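Local coordinates for type 2A phosphatase-associated protein 42 (Saccharomyces cerevisiae, PDB 2V0P) that associates with the catalytic subunits of PP2A-type phosphatases, inhibits SIT4 and takes part in negative regulation of the TOR signalling pathway, at residues Val65-Ile70 with Leu199-Tyr204; Ser84-Asn89 with Leu101-Lys106; Glu145-Pro150 with Gln160-Glu165; Gln171-Ile176 with Phe211-Ile216. All blocks are in the same frame, centred on the assembly; numbering follows the deposited sequence. Where two conformers were deposited one is given.

Contact 1. Residues Val65-Ile70 with Leu199-Tyr204; sequences VSTASI and LLRELY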
loop_
_atom_site.group_PDB
_atom_site.type_symbol
_atom_site.label_atom_id
_atom_site.label_comp_id
_atom_site.label_asym_id
_atom_site.label_seq_id
_atom_site.Cartn_x
_atom_site.Cartn_y
_atom_site.Cartn_z
ATOM N N VAL A 65 -18.605 11.710 35.045
ATOM C CA VAL A 65 -19.487 11.205 34.045
ATOM C C VAL A 65 -20.254 10.036 34.633
ATOM O O VAL A 65 -19.680 9.079 35.223
ATOM C CB VAL A 65 -18.680 10.826 32.730
ATOM C CG1 VAL A 65 -19.587 10.409 31.620
ATOM C CG2 VAL A 65 -17.793 12.010 32.249
ATOM N N SER A 66 -21.565 10.125 34.503
ATOM C CA SER A 66 -22.425 9.121 35.043
ATOM C C SER A 66 -22.342 7.926 34.155
ATOM O O SER A 66 -21.961 8.024 32.986
ATOM C CB SER A 66 -23.866 9.630 35.215
ATOM O OG SER A 66 -23.944 10.495 36.349
ATOM N N THR A 67 -22.708 6.774 34.676
ATOM C CA THR A 67 -22.288 5.530 34.009
ATOM C C THR A 67 -22.859 5.415 32.613
ATOM O O THR A 67 -22.167 5.073 31.698
ATOM C CB THR A 67 -22.556 4.275 34.895
ATOM O OG1 THR A 67 -21.659 4.313 35.984
ATOM C CG2 THR A 67 -22.305 2.967 34.128
ATOM N N ALA A 68 -24.141 5.721 32.451
ATOM C CA ALA A 68 -24.778 5.544 31.196
ATOM C C ALA A 68 -24.328 6.583 30.142
ATOM O O ALA A 68 -24.529 6.353 29.023
ATOM C CB ALA A 68 -26.268 5.498 31.361
ATOM N N SER A 69 -23.705 7.680 30.549
ATOM C CA SER A 69 -23.190 8.725 29.714
ATOM C C SER A 69 -21.795 8.350 29.089
ATOM O O SER A 69 -21.299 9.022 28.214
ATOM C CB SER A 69 -23.023 10.011 30.497
ATOM O OG SER A 69 -24.279 10.561 30.966
ATOM N N ILE A 70 -21.184 7.309 29.604
ATOM C CA ILE A 70 -19.807 6.987 29.268
ATOM C C ILE A 70 -19.843 6.516 27.780
ATOM O O ILE A 70 -18.934 6.824 27.067
ATOM C CB ILE A 70 -19.269 5.914 30.192
ATOM C CG1 ILE A 70 -19.004 6.505 31.600
ATOM C CG2 ILE A 70 -17.992 5.261 29.615
ATOM C CD1 ILE A 70 -18.424 5.503 32.557
ATOM N N LEU A 199 -20.542 -3.830 37.563
ATOM C CA LEU A 199 -19.696 -4.175 36.415
ATOM C C LEU A 199 -19.941 -3.268 35.206
ATOM O O LEU A 199 -19.057 -3.099 34.381
ATOM C CB LEU A 199 -19.863 -5.640 36.011
ATOM C CG LEU A 199 -19.655 -6.741 37.061
ATOM C CD1 LEU A 199 -19.656 -8.103 36.374
ATOM C CD2 LEU A 199 -18.374 -6.560 37.904
ATOM N N LEU A 200 -21.134 -2.687 35.109
ATOM C CA LEU A 200 -21.512 -1.904 33.927
ATOM C C LEU A 200 -20.516 -0.827 33.567
ATOM O O LEU A 200 -20.105 -0.664 32.368
ATOM C CB LEU A 200 -22.900 -1.266 34.105
ATOM C CG LEU A 200 -23.755 -1.303 32.852
ATOM C CD1 LEU A 200 -24.191 -2.747 32.628
ATOM C CD2 LEU A 200 -24.986 -0.388 32.987
ATOM N N ARG A 201 -20.163 -0.054 34.568
ATOM C CA ARG A 201 -19.233 1.039 34.415
ATOM C C ARG A 201 -17.874 0.567 33.901
ATOM O O ARG A 201 -17.252 1.258 33.134
ATOM C CB ARG A 201 -19.028 1.760 35.736
ATOM C CG ARG A 201 -18.168 2.982 35.622
ATOM C CD ARG A 201 -18.368 3.919 36.810
ATOM N NE ARG A 201 -17.716 5.177 36.516
ATOM C CZ ARG A 201 -18.336 6.283 36.110
ATOM N NH1 ARG A 201 -19.685 6.323 35.992
ATOM N NH2 ARG A 201 -17.598 7.360 35.841
ATOM N N GLU A 202 -17.425 -0.589 34.420
ATOM C CA GLU A 202 -16.180 -1.194 33.998
ATOM C C GLU A 202 -16.265 -1.632 32.531
ATOM O O GLU A 202 -15.377 -1.374 31.776
ATOM C CB GLU A 202 -15.853 -2.374 34.906
ATOM C CG GLU A 202 -14.644 -3.187 34.479
ATOM C CD GLU A 202 -14.294 -4.277 35.474
ATOM O OE1 GLU A 202 -15.227 -4.879 36.053
ATOM O OE2 GLU A 202 -13.090 -4.543 35.677
ATOM N N LEU A 203 -17.356 -2.287 32.165
ATOM C CA LEU A 203 -17.605 -2.665 30.793
ATOM C C LEU A 203 -17.551 -1.483 29.796
ATOM O O LEU A 203 -16.941 -1.587 28.726
ATOM C CB LEU A 203 -18.911 -3.449 30.717
ATOM C CG LEU A 203 -19.544 -3.826 29.390
ATOM C CD1 LEU A 203 -18.540 -4.619 28.572
ATOM C CD2 LEU A 203 -20.827 -4.626 29.613
ATOM N N TYR A 204 -18.205 -0.378 30.135
ATOM C CA TYR A 204 -18.248 0.771 29.307
ATOM C C TYR A 204 -16.893 1.404 29.075
ATOM O O TYR A 204 -16.591 1.788 27.959
ATOM C CB TYR A 204 -19.256 1.802 29.838
ATOM C CG TYR A 204 -20.673 1.314 29.794
ATOM C CD1 TYR A 204 -21.041 0.228 29.002
ATOM C CD2 TYR A 204 -21.669 1.976 30.497
ATOM C CE1 TYR A 204 -22.374 -0.216 28.947
ATOM C CE2 TYR A 204 -22.985 1.542 30.456
ATOM C CZ TYR A 204 -23.339 0.464 29.667
ATOM O OH TYR A 204 -24.672 0.063 29.624
#
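R201 sends its guanidinium into the loop at V65-I70, where polar contacts lie around its rim. NH1 and NH2 grip the backbone O of V65, end-on, and R201 NH2 to V65 O is 2.8 Å. Both bonds lie in the carbonyl plane and almost exactly in the guanidinium plane. NH1 of R201 has a second bond, to OG1 of T67 at 2.8 Å, the straightest of the three (155°). Because CG of R201 stands anti to the backbone N (chi1 -175°) and the chain runs extended from CG to NE, the charged group can span the gap between helix and loop. Three in-plane bonds, two at the NH1/NH2 end and one on the CD side of NH1, probably fix its rotation.

Apolar contacts fill in beside it. CD1 of I70 sits over the centre of one guanidinium face, 3.6 Å from CZ of R201, and CG2 of the same isoleucine packs 3.7 Å from CB of Y204. The methyl CG2 of T67 lies against the helix backbone at R201 CA (3.6 Å), while the backbone O of T67 meets the Y204 ring at its edge.

This surface contact ties the loop between helices 29-52 and 75-83 to the N-terminal part of helix 199-231. L203 faces helix 156-186, and I70 packs on L205 and L208 farther along helix 199-231.

Contact 2. Residues Ser84-Asn89 with Leu101-Lys106; sequences SRRQSN and LIYLKK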
loop_
_atom_site.group_PDB
_atom_site.type_symbol
_atom_site.label_atom_id
_atom_site.label_comp_id
_atom_site.label_asym_id
_atom_site.label_seq_id
_atom_site.Cartn_x
_atom_site.Cartn_y
_atom_site.Cartn_z
ATOM N N SER A 84 -16.256 6.077 6.957
ATOM C CA SER A 84 -15.271 5.399 6.085
ATOM C C SER A 84 -15.942 4.487 5.052
ATOM O O SER A 84 -15.316 4.089 4.057
ATOM C CB SER A 84 -14.277 4.622 6.943
ATOM O OG SER A 84 -14.905 3.537 7.527
ATOM N N ARG A 85 -17.246 4.221 5.260
ATOM C CA ARG A 85 -17.978 3.277 4.486
ATOM C C ARG A 85 -18.849 3.925 3.342
ATOM O O ARG A 85 -19.390 3.226 2.536
ATOM C CB ARG A 85 -18.841 2.404 5.393
ATOM C CG ARG A 85 -18.176 1.254 6.051
ATOM C CD ARG A 85 -18.927 0.767 7.280
ATOM N NE ARG A 85 -18.292 -0.442 7.806
ATOM C CZ ARG A 85 -17.207 -0.461 8.559
ATOM N NH1 ARG A 85 -16.630 0.661 8.950
ATOM N NH2 ARG A 85 -16.680 -1.619 8.939
ATOM N N ARG A 86 -18.938 5.246 3.340
ATOM C CA ARG A 86 -19.660 6.020 2.360
ATOM C C ARG A 86 -18.986 5.911 0.993
ATOM O O ARG A 86 -17.791 5.834 0.913
ATOM C CB ARG A 86 -19.725 7.476 2.813
ATOM C CG ARG A 86 -20.690 7.671 3.980
ATOM C CD ARG A 86 -22.150 7.715 3.457
ATOM N NE ARG A 86 -22.496 8.957 2.794
ATOM C CZ ARG A 86 -23.224 9.036 1.673
ATOM N NH1 ARG A 86 -23.661 7.940 1.066
ATOM N NH2 ARG A 86 -23.509 10.221 1.142
ATOM N N GLN A 87 -19.795 5.881 -0.047
ATOM C CA GLN A 87 -19.318 5.925 -1.417
ATOM C C GLN A 87 -20.262 6.778 -2.260
ATOM O O GLN A 87 -21.486 6.811 -2.034
ATOM C CB GLN A 87 -19.306 4.523 -2.038
ATOM C CG GLN A 87 -18.507 3.549 -1.352
ATOM C CD GLN A 87 -18.408 2.265 -2.128
ATOM O OE1 GLN A 87 -18.772 2.187 -3.328
ATOM N NE2 GLN A 87 -17.881 1.252 -1.473
ATOM N N SER A 88 -19.701 7.449 -3.239
ATOM C CA SER A 88 -20.534 8.236 -4.165
ATOM C C SER A 88 -20.974 7.360 -5.322
ATOM O O SER A 88 -20.292 6.394 -5.655
ATOM C CB SER A 88 -19.763 9.436 -4.663
ATOM O OG SER A 88 -20.397 10.001 -5.777
ATOM N N ASN A 89 -22.117 7.690 -5.909
ATOM C CA ASN A 89 -22.592 7.043 -7.142
ATOM C C ASN A 89 -22.685 8.015 -8.331
ATOM O O ASN A 89 -23.198 7.671 -9.408
ATOM C CB ASN A 89 -23.922 6.315 -6.894
ATOM C CG ASN A 89 -23.721 4.945 -6.238
ATOM O OD1 ASN A 89 -24.314 4.643 -5.193
ATOM N ND2 ASN A 89 -22.865 4.109 -6.853
ATOM N N LEU A 101 -12.147 10.215 -1.190
ATOM C CA LEU A 101 -11.017 10.758 -0.459
ATOM C C LEU A 101 -11.521 11.653 0.633
ATOM O O LEU A 101 -11.013 11.631 1.758
ATOM C CB LEU A 101 -10.097 11.545 -1.387
ATOM C CG LEU A 101 -9.466 10.826 -2.612
ATOM C CD1 LEU A 101 -8.491 11.704 -3.188
ATOM C CD2 LEU A 101 -8.876 9.520 -2.213
ATOM N N ILE A 102 -12.555 12.434 0.300
ATOM C CA ILE A 102 -13.227 13.243 1.306
ATOM C C ILE A 102 -13.798 12.389 2.476
ATOM O O ILE A 102 -13.493 12.683 3.583
ATOM C CB ILE A 102 -14.308 14.113 0.692
ATOM C CG1 ILE A 102 -13.655 15.275 0.003
ATOM C CG2 ILE A 102 -15.286 14.631 1.841
ATOM C CD1 ILE A 102 -14.547 15.952 -1.035
ATOM N N TYR A 103 -14.588 11.360 2.204
ATOM C CA TYR A 103 -14.995 10.399 3.176
ATOM C C TYR A 103 -13.853 9.851 4.059
ATOM O O TYR A 103 -13.989 9.837 5.298
ATOM C CB TYR A 103 -15.798 9.246 2.553
ATOM C CG TYR A 103 -17.085 9.729 1.883
ATOM C CD1 TYR A 103 -17.842 10.778 2.411
ATOM C CD2 TYR A 103 -17.498 9.172 0.677
ATOM C CE1 TYR A 103 -19.042 11.212 1.764
ATOM C CE2 TYR A 103 -18.664 9.613 0.034
ATOM C CZ TYR A 103 -19.407 10.617 0.553
ATOM O OH TYR A 103 -20.549 11.011 -0.152
ATOM N N LEU A 104 -12.725 9.484 3.449
ATOM C CA LEU A 104 -11.657 8.866 4.229
ATOM C C LEU A 104 -11.025 9.891 5.127
ATOM O O LEU A 104 -10.651 9.538 6.215
ATOM C CB LEU A 104 -10.589 8.125 3.374
ATOM C CG LEU A 104 -11.143 6.954 2.586
ATOM C CD1 LEU A 104 -10.132 6.439 1.523
ATOM C CD2 LEU A 104 -11.708 5.861 3.423
ATOM N N LYS A 105 -10.913 11.109 4.639
ATOM C CA LYS A 105 -10.413 12.250 5.382
ATOM C C LYS A 105 -11.309 12.526 6.610
ATOM O O LYS A 105 -10.843 12.612 7.760
ATOM C CB LYS A 105 -10.403 13.483 4.470
ATOM C CG LYS A 105 -9.809 14.696 5.086
ATOM C CD LYS A 105 -9.408 15.717 4.036
ATOM C CE LYS A 105 -8.233 16.582 4.511
ATOM N NZ LYS A 105 -6.946 15.803 4.663
ATOM N N LYS A 106 -12.590 12.630 6.329
ATOM C CA LYS A 106 -13.612 12.848 7.383
ATOM C C LYS A 106 -13.688 11.707 8.408
ATOM O O LYS A 106 -13.794 11.980 9.577
ATOM C CB LYS A 106 -14.973 13.081 6.740
ATOM C CG LYS A 106 -15.082 14.364 5.970
ATOM C CD LYS A 106 -14.709 15.585 6.812
ATOM C CE LYS A 106 -15.448 16.820 6.310
ATOM N NZ LYS A 106 -14.726 18.081 6.657
#
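One face of the Y103 ring is covered by CB of R86, which stands over the ring centre in a CH-pi contact, 3.5 Å from the centroid and 10° off the ring normal. The backbone N of S88 approaches the edge of the ring near its plane. The contact belongs to a helix-loop-helix element of the TPR-like fold, in which the connection S84-N89, between helices 75-83 and 93-120, turns back along the second helix. Y103 projects toward that connection with CG beside its own backbone N (chi1 -61°), and its CD2 also comes within 3.4 Å of the R86 backbone O.

The R86 chain bends at chi2 and chi3, folding its guanidinium back over the tyrosine hydroxyl, with the guanidinium and ring planes 45° apart. The hydroxyl lies over a guanidinium face; R86 NH2 is 3.3 Å from Y103 OH, but the angle is too poor for a hydrogen bond. R86 NH1 instead bonds Q32 OE1 in helix 29-52, and the backbone O of R86 accepts from K100 NZ. A serine in place of Y103 would probably leave the R86 CB without its aromatic platform and open a gap between loop and helix. The next residue, L104, has its side chain about 5 Å from a bound zinc ion, and its methyl CD2 packs 4.1 Å from the backbone O of S84.

Contact 3. Residues Glu145-Pro150 with Gln160-Glu165; sequences ELYAQP and QLKRKE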
loop_
_atom_site.group_PDB
_atom_site.type_symbol
_atom_site.label_atom_id
_atom_site.label_comp_id
_atom_site.label_asym_id
_atom_site.label_seq_id
_atom_site.Cartn_x
_atom_site.Cartn_y
_atom_site.Cartn_z
ATOM N N GLU A 145 3.835 8.998 10.535
ATOM C CA GLU A 145 3.905 9.454 11.941
ATOM C C GLU A 145 3.319 8.454 12.932
ATOM O O GLU A 145 3.489 8.547 14.158
ATOM C CB GLU A 145 3.172 10.796 12.095
ATOM C CG GLU A 145 3.770 11.937 11.270
ATOM C CD GLU A 145 2.934 13.192 11.315
ATOM O OE1 GLU A 145 1.702 13.100 11.188
ATOM O OE2 GLU A 145 3.506 14.272 11.491
ATOM N N LEU A 146 2.595 7.506 12.396
ATOM C CA LEU A 146 1.907 6.538 13.163
ATOM C C LEU A 146 2.805 5.363 13.569
ATOM O O LEU A 146 2.688 4.831 14.681
ATOM C CB LEU A 146 0.742 6.081 12.319
ATOM C CG LEU A 146 -0.459 5.387 12.867
ATOM C CD1 LEU A 146 -1.313 6.270 13.821
ATOM C CD2 LEU A 146 -1.223 4.965 11.642
ATOM N N TYR A 147 3.694 4.975 12.659
ATOM C CA TYR A 147 4.695 3.937 12.885
ATOM C C TYR A 147 5.962 4.379 12.185
ATOM O O TYR A 147 5.903 5.144 11.211
ATOM C CB TYR A 147 4.260 2.602 12.297
ATOM C CG TYR A 147 3.017 1.963 12.890
ATOM C CD1 TYR A 147 1.839 1.934 12.183
ATOM C CD2 TYR A 147 3.059 1.354 14.135
ATOM C CE1 TYR A 147 0.711 1.342 12.686
ATOM C CE2 TYR A 147 1.935 0.764 14.675
ATOM C CZ TYR A 147 0.771 0.764 13.956
ATOM O OH TYR A 147 -0.284 0.136 14.494
ATOM N N ALA A 148 7.110 3.914 12.671
ATOM C CA ALA A 148 8.354 4.034 11.912
ATOM C C ALA A 148 8.168 3.269 10.597
ATOM O O ALA A 148 7.505 2.236 10.585
ATOM C CB ALA A 148 9.505 3.466 12.713
ATOM N N GLN A 149 8.711 3.784 9.488
ATOM C CA GLN A 149 8.535 3.138 8.184
ATOM C C GLN A 149 9.906 2.846 7.558
ATOM O O GLN A 149 10.820 3.638 7.730
ATOM C CB GLN A 149 7.717 4.016 7.228
ATOM C CG GLN A 149 6.388 4.518 7.762
ATOM C CD GLN A 149 5.271 3.472 7.787
ATOM O OE1 GLN A 149 5.446 2.306 7.408
ATOM N NE2 GLN A 149 4.119 3.894 8.251
ATOM N N PRO A 150 10.057 1.713 6.852
ATOM C CA PRO A 150 11.396 1.466 6.304
ATOM C C PRO A 150 11.737 2.565 5.302
ATOM O O PRO A 150 10.850 3.004 4.549
ATOM C CB PRO A 150 11.245 0.120 5.599
ATOM C CG PRO A 150 9.775 -0.037 5.366
ATOM C CD PRO A 150 9.104 0.656 6.487
ATOM N N GLN A 160 11.996 -4.213 10.646
ATOM C CA GLN A 160 11.915 -4.946 11.921
ATOM C C GLN A 160 11.344 -4.081 13.032
ATOM O O GLN A 160 10.628 -4.565 13.890
ATOM C CB GLN A 160 13.275 -5.509 12.337
ATOM C CG GLN A 160 13.823 -6.659 11.453
ATOM C CD GLN A 160 15.257 -6.999 11.768
ATOM O OE1 GLN A 160 15.996 -6.178 12.321
ATOM N NE2 GLN A 160 15.677 -8.220 11.422
ATOM N N LEU A 161 11.672 -2.801 13.013
ATOM C CA LEU A 161 11.079 -1.844 13.932
ATOM C C LEU A 161 9.557 -1.663 13.737
ATOM O O LEU A 161 8.776 -1.684 14.699
ATOM C CB LEU A 161 11.826 -0.513 13.837
ATOM C CG LEU A 161 11.567 0.591 14.875
ATOM C CD1 LEU A 161 11.152 0.062 16.252
ATOM C CD2 LEU A 161 12.851 1.386 14.984
ATOM N N LYS A 162 9.131 -1.508 12.486
ATOM C CA LYS A 162 7.729 -1.536 12.140
ATOM C C LYS A 162 7.003 -2.794 12.600
ATOM O O LYS A 162 5.934 -2.698 13.216
ATOM C CB LYS A 162 7.534 -1.308 10.628
ATOM C CG LYS A 162 6.084 -1.417 10.195
ATOM C CD LYS A 162 5.420 -0.088 10.271
ATOM C CE LYS A 162 4.216 -0.032 9.369
ATOM N NZ LYS A 162 4.671 0.230 7.965
ATOM N N ARG A 163 7.565 -3.965 12.341
ATOM C CA ARG A 163 6.974 -5.194 12.845
ATOM C C ARG A 163 6.875 -5.170 14.390
ATOM O O ARG A 163 5.896 -5.601 14.938
ATOM C CB ARG A 163 7.743 -6.402 12.339
ATOM C CG ARG A 163 7.279 -7.773 12.868
ATOM C CD ARG A 163 8.139 -8.936 12.337
ATOM N NE ARG A 163 9.519 -8.926 12.836
ATOM C CZ ARG A 163 10.467 -9.815 12.533
ATOM N NH1 ARG A 163 10.222 -10.829 11.709
ATOM N NH2 ARG A 163 11.684 -9.689 13.050
ATOM N N LYS A 164 7.852 -4.587 15.045
ATOM C CA LYS A 164 7.901 -4.606 16.516
ATOM C C LYS A 164 6.724 -3.802 17.044
ATOM O O LYS A 164 5.974 -4.286 17.857
ATOM C CB LYS A 164 9.201 -4.036 17.055
ATOM C CG LYS A 164 9.168 -3.869 18.553
ATOM C CD LYS A 164 10.370 -3.184 19.057
ATOM C CE LYS A 164 10.293 -2.992 20.569
ATOM N NZ LYS A 164 9.509 -1.772 20.823
ATOM N N GLU A 165 6.564 -2.595 16.505
ATOM C CA GLU A 165 5.472 -1.654 16.850
ATOM C C GLU A 165 4.035 -2.160 16.536
ATOM O O GLU A 165 3.106 -1.937 17.330
ATOM C CB GLU A 165 5.745 -0.301 16.188
ATOM C CG GLU A 165 6.921 0.463 16.784
ATOM C CD GLU A 165 7.272 1.767 16.041
ATOM O OE1 GLU A 165 6.430 2.295 15.250
ATOM O OE2 GLU A 165 8.399 2.273 16.268
HETATM O O HOH W 1 1.753 1.391 7.861
#
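The loop that leaves the short helix 143-146 folds back on helix 156-186 as part of an all-helical, TPR-like arrangement, and Y147, A148, K162 and E165 carry the contact. The one hydrogen bond between the two segments runs from the backbone N of A148 to OE1 of E165, 3.1 Å long, at an N-H...O angle of 159°. It uses the syn side of the carboxylate, 26° out of its plane. The glutamate reaches the loop because its chain is extended beyond CG.

The same OE1 lies at the edge of the Y147 ring, 3.7 Å from CD2, and ring and carboxylate are nearly coplanar (29°) as the two side chains slide past each other in opposite directions. K162 crosses Y147 at about a right angle. Its aliphatic part does the touching: a bend at chi2 brings CD of K162 to 3.6 Å from CB of Y147 and 3.1 Å from the backbone O of A148. CB of A148 packs 4.1 Å from CG of L161, an exposed residue.

Q149 NE2 bonds the backbone O of L143, which anchors the loop to the preceding helix, and Y147 continues onto I216 and E220 of helix 199-231. P150 packs on F170 of the second subunit. With its backbone held at A148 by the E165 carboxylate, the loop joins helix 143-146 to helix 156-186, a helix-loop-helix connection of the TPR-like domain.

Contact 4. Residues Gln171-Ile176 with Phe211-Ile216; sequences QRNKEI and FSLDTI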
loop_
_atom_site.group_PDB
_atom_site.type_symbol
_atom_site.label_atom_id
_atom_site.label_comp_id
_atom_site.label_asym_id
_atom_site.label_seq_id
_atom_site.Cartn_x
_atom_site.Cartn_y
_atom_site.Cartn_z
ATOM N N GLN A 171 -0.819 -7.255 20.160
ATOM C CA GLN A 171 -0.919 -7.868 21.471
ATOM C C GLN A 171 -1.817 -7.046 22.410
ATOM O O GLN A 171 -2.650 -7.618 23.082
ATOM C CB GLN A 171 0.456 -8.114 22.084
ATOM C CG GLN A 171 1.237 -9.249 21.397
ATOM C CD GLN A 171 0.557 -10.609 21.516
ATOM O OE1 GLN A 171 0.333 -11.116 22.619
ATOM N NE2 GLN A 171 0.243 -11.212 20.374
ATOM N N ARG A 172 -1.642 -5.734 22.429
ATOM C CA ARG A 172 -2.394 -4.889 23.341
ATOM C C ARG A 172 -3.893 -4.948 23.001
ATOM O O ARG A 172 -4.734 -5.095 23.880
ATOM C CB ARG A 172 -1.887 -3.448 23.317
ATOM C CG ARG A 172 -2.599 -2.502 24.300
ATOM C CD ARG A 172 -2.415 -2.954 25.771
ATOM N NE ARG A 172 -2.810 -1.935 26.742
ATOM C CZ ARG A 172 -3.057 -2.174 28.026
ATOM N NH1 ARG A 172 -2.918 -3.402 28.539
ATOM N NH2 ARG A 172 -3.412 -1.179 28.827
ATOM N N ASN A 173 -4.195 -4.888 21.706
ATOM C CA ASN A 173 -5.521 -5.012 21.177
ATOM C C ASN A 173 -6.183 -6.318 21.567
ATOM O O ASN A 173 -7.327 -6.329 22.005
ATOM C CB ASN A 173 -5.415 -4.939 19.656
ATOM C CG ASN A 173 -6.573 -4.258 19.015
ATOM O OD1 ASN A 173 -7.483 -3.797 19.664
ATOM N ND2 ASN A 173 -6.526 -4.170 17.703
ATOM N N LYS A 174 -5.461 -7.422 21.415
ATOM C CA LYS A 174 -5.908 -8.736 21.841
ATOM C C LYS A 174 -6.171 -8.787 23.343
ATOM O O LYS A 174 -7.154 -9.347 23.780
ATOM C CB LYS A 174 -4.857 -9.782 21.461
ATOM C CG LYS A 174 -5.278 -11.214 21.674
ATOM C CD LYS A 174 -4.284 -12.179 21.022
ATOM C CE LYS A 174 -4.177 -13.476 21.803
ATOM N NZ LYS A 174 -3.464 -13.290 23.108
ATOM N N GLU A 175 -5.283 -8.206 24.123
ATOM C CA GLU A 175 -5.409 -8.222 25.567
ATOM C C GLU A 175 -6.755 -7.554 25.966
ATOM O O GLU A 175 -7.581 -8.162 26.626
ATOM C CB GLU A 175 -4.229 -7.488 26.170
ATOM C CG GLU A 175 -4.109 -7.602 27.668
ATOM C CD GLU A 175 -3.050 -6.668 28.243
ATOM O OE1 GLU A 175 -2.393 -5.941 27.456
ATOM O OE2 GLU A 175 -2.886 -6.658 29.484
ATOM N N ILE A 176 -6.952 -6.331 25.500
ATOM C CA ILE A 176 -8.135 -5.507 25.850
ATOM C C ILE A 176 -9.375 -6.134 25.253
ATOM O O ILE A 176 -10.410 -6.206 25.938
ATOM C CB ILE A 176 -7.911 -4.049 25.451
ATOM C CG1 ILE A 176 -6.773 -3.483 26.294
ATOM C CG2 ILE A 176 -9.182 -3.216 25.498
ATOM C CD1 ILE A 176 -6.875 -3.779 27.739
ATOM N N PHE A 211 -12.095 0.299 21.694
ATOM C CA PHE A 211 -12.280 1.271 20.616
ATOM C C PHE A 211 -11.041 2.107 20.253
ATOM O O PHE A 211 -10.740 2.290 19.061
ATOM C CB PHE A 211 -13.503 2.135 20.879
ATOM C CG PHE A 211 -14.771 1.377 20.947
ATOM C CD1 PHE A 211 -14.885 0.115 20.469
ATOM C CD2 PHE A 211 -15.932 2.020 21.460
ATOM C CE1 PHE A 211 -16.129 -0.576 20.505
ATOM C CE2 PHE A 211 -17.138 1.373 21.501
ATOM C CZ PHE A 211 -17.257 0.074 21.039
ATOM N N SER A 212 -10.318 2.595 21.248
ATOM C CA SER A 212 -9.155 3.387 21.017
ATOM C C SER A 212 -8.053 2.557 20.316
ATOM O O SER A 212 -7.386 3.076 19.436
ATOM C CB SER A 212 -8.636 4.006 22.323
ATOM O OG SER A 212 -7.937 3.045 23.052
ATOM N N LEU A 213 -7.913 1.290 20.670
ATOM C CA LEU A 213 -6.958 0.438 20.010
ATOM C C LEU A 213 -7.445 0.149 18.548
ATOM O O LEU A 213 -6.681 0.340 17.662
ATOM C CB LEU A 213 -6.692 -0.805 20.817
ATOM C CG LEU A 213 -5.922 -0.427 22.114
ATOM C CD1 LEU A 213 -6.207 -1.444 23.136
ATOM C CD2 LEU A 213 -4.395 -0.367 21.864
ATOM N N ASP A 214 -8.697 -0.262 18.356
ATOM C CA ASP A 214 -9.279 -0.500 17.062
ATOM C C ASP A 214 -9.047 0.683 16.160
ATOM O O ASP A 214 -8.690 0.499 15.034
ATOM C CB ASP A 214 -10.813 -0.726 17.172
ATOM C CG ASP A 214 -11.437 -1.221 15.840
ATOM O OD1 ASP A 214 -10.901 -2.210 15.271
ATOM O OD2 ASP A 214 -12.447 -0.640 15.378
ATOM N N THR A 215 -9.227 1.890 16.678
ATOM C CA THR A 215 -9.059 3.175 15.968
ATOM C C THR A 215 -7.707 3.286 15.276
ATOM O O THR A 215 -7.630 3.718 14.139
ATOM C CB THR A 215 -9.322 4.384 16.939
ATOM O OG1 THR A 215 -10.685 4.349 17.275
ATOM C CG2 THR A 215 -9.044 5.752 16.332
ATOM N N ILE A 216 -6.639 2.887 15.950
ATOM C CA ILE A 216 -5.350 2.986 15.320
ATOM C C ILE A 216 -5.354 2.172 13.997
ATOM O O ILE A 216 -4.896 2.672 13.031
ATOM C CB ILE A 216 -4.182 2.589 16.258
ATOM C CG1 ILE A 216 -4.038 3.581 17.428
ATOM C CG2 ILE A 216 -2.872 2.437 15.460
ATOM C CD1 ILE A 216 -3.883 5.010 17.092
HETATM O O HOH W 2 -8.810 -3.403 15.247
#
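L213 packs against R172, N173 and I176 where two helices of the TPR-like fold, 156-186 and 199-231, meet. The axes of the short segments Q171-I176 and F211-I216 approach to 9.5 Å and run roughly antiparallel, at 148°. CG of L213 stands beside the backbone N (chi1 -69°). R172 CG lies nearest L213 CD2, at 3.7 Å, and L213 CD1 is the methyl that meets I176, 3.8 Å from its CG1, those two side chains crossing at about a right angle.

R172 starts with CG anti to the backbone N (chi1 -178°) and bends at chi2, which lays its aliphatic part on the leucine and carries the guanidinium back toward its own helix. There NH1 forms a salt bridge to OE1 of E175, in the guanidinium plane, and NE pairs with D125. With an alanine in place of R172, E175 and D125 would probably lose their positive mate and L213 CD2 its cover. D214 OD2 bonds Y77 OH, and N173 OD1 lies 3.3 Å from CB of L213.

How the contacts relate
The four contacts are spread over a single all-helical domain. Contacts 1 and 4 both use helix 199-231, with centres about 19 Å apart, and their segments alternate along the chain. Contacts 3 and 4 both use helix 156-186; their centres are about 17 Å apart and they touch, Y147 OH lying 3.6 Å from I216 CG2. Contact 2 lies apart on helix 93-120, its nearest atoms about 8 Å from contact 4 and its centre about 32 Å from that of contact 1. In sequence, contacts 2 and 3 both fall between the two segments of contact 1, and contact 3 closes before contact 4 opens. Helices 156-186 and 199-231 thus connect contacts 1, 3 and 4 across this N-terminal TPR-like domain.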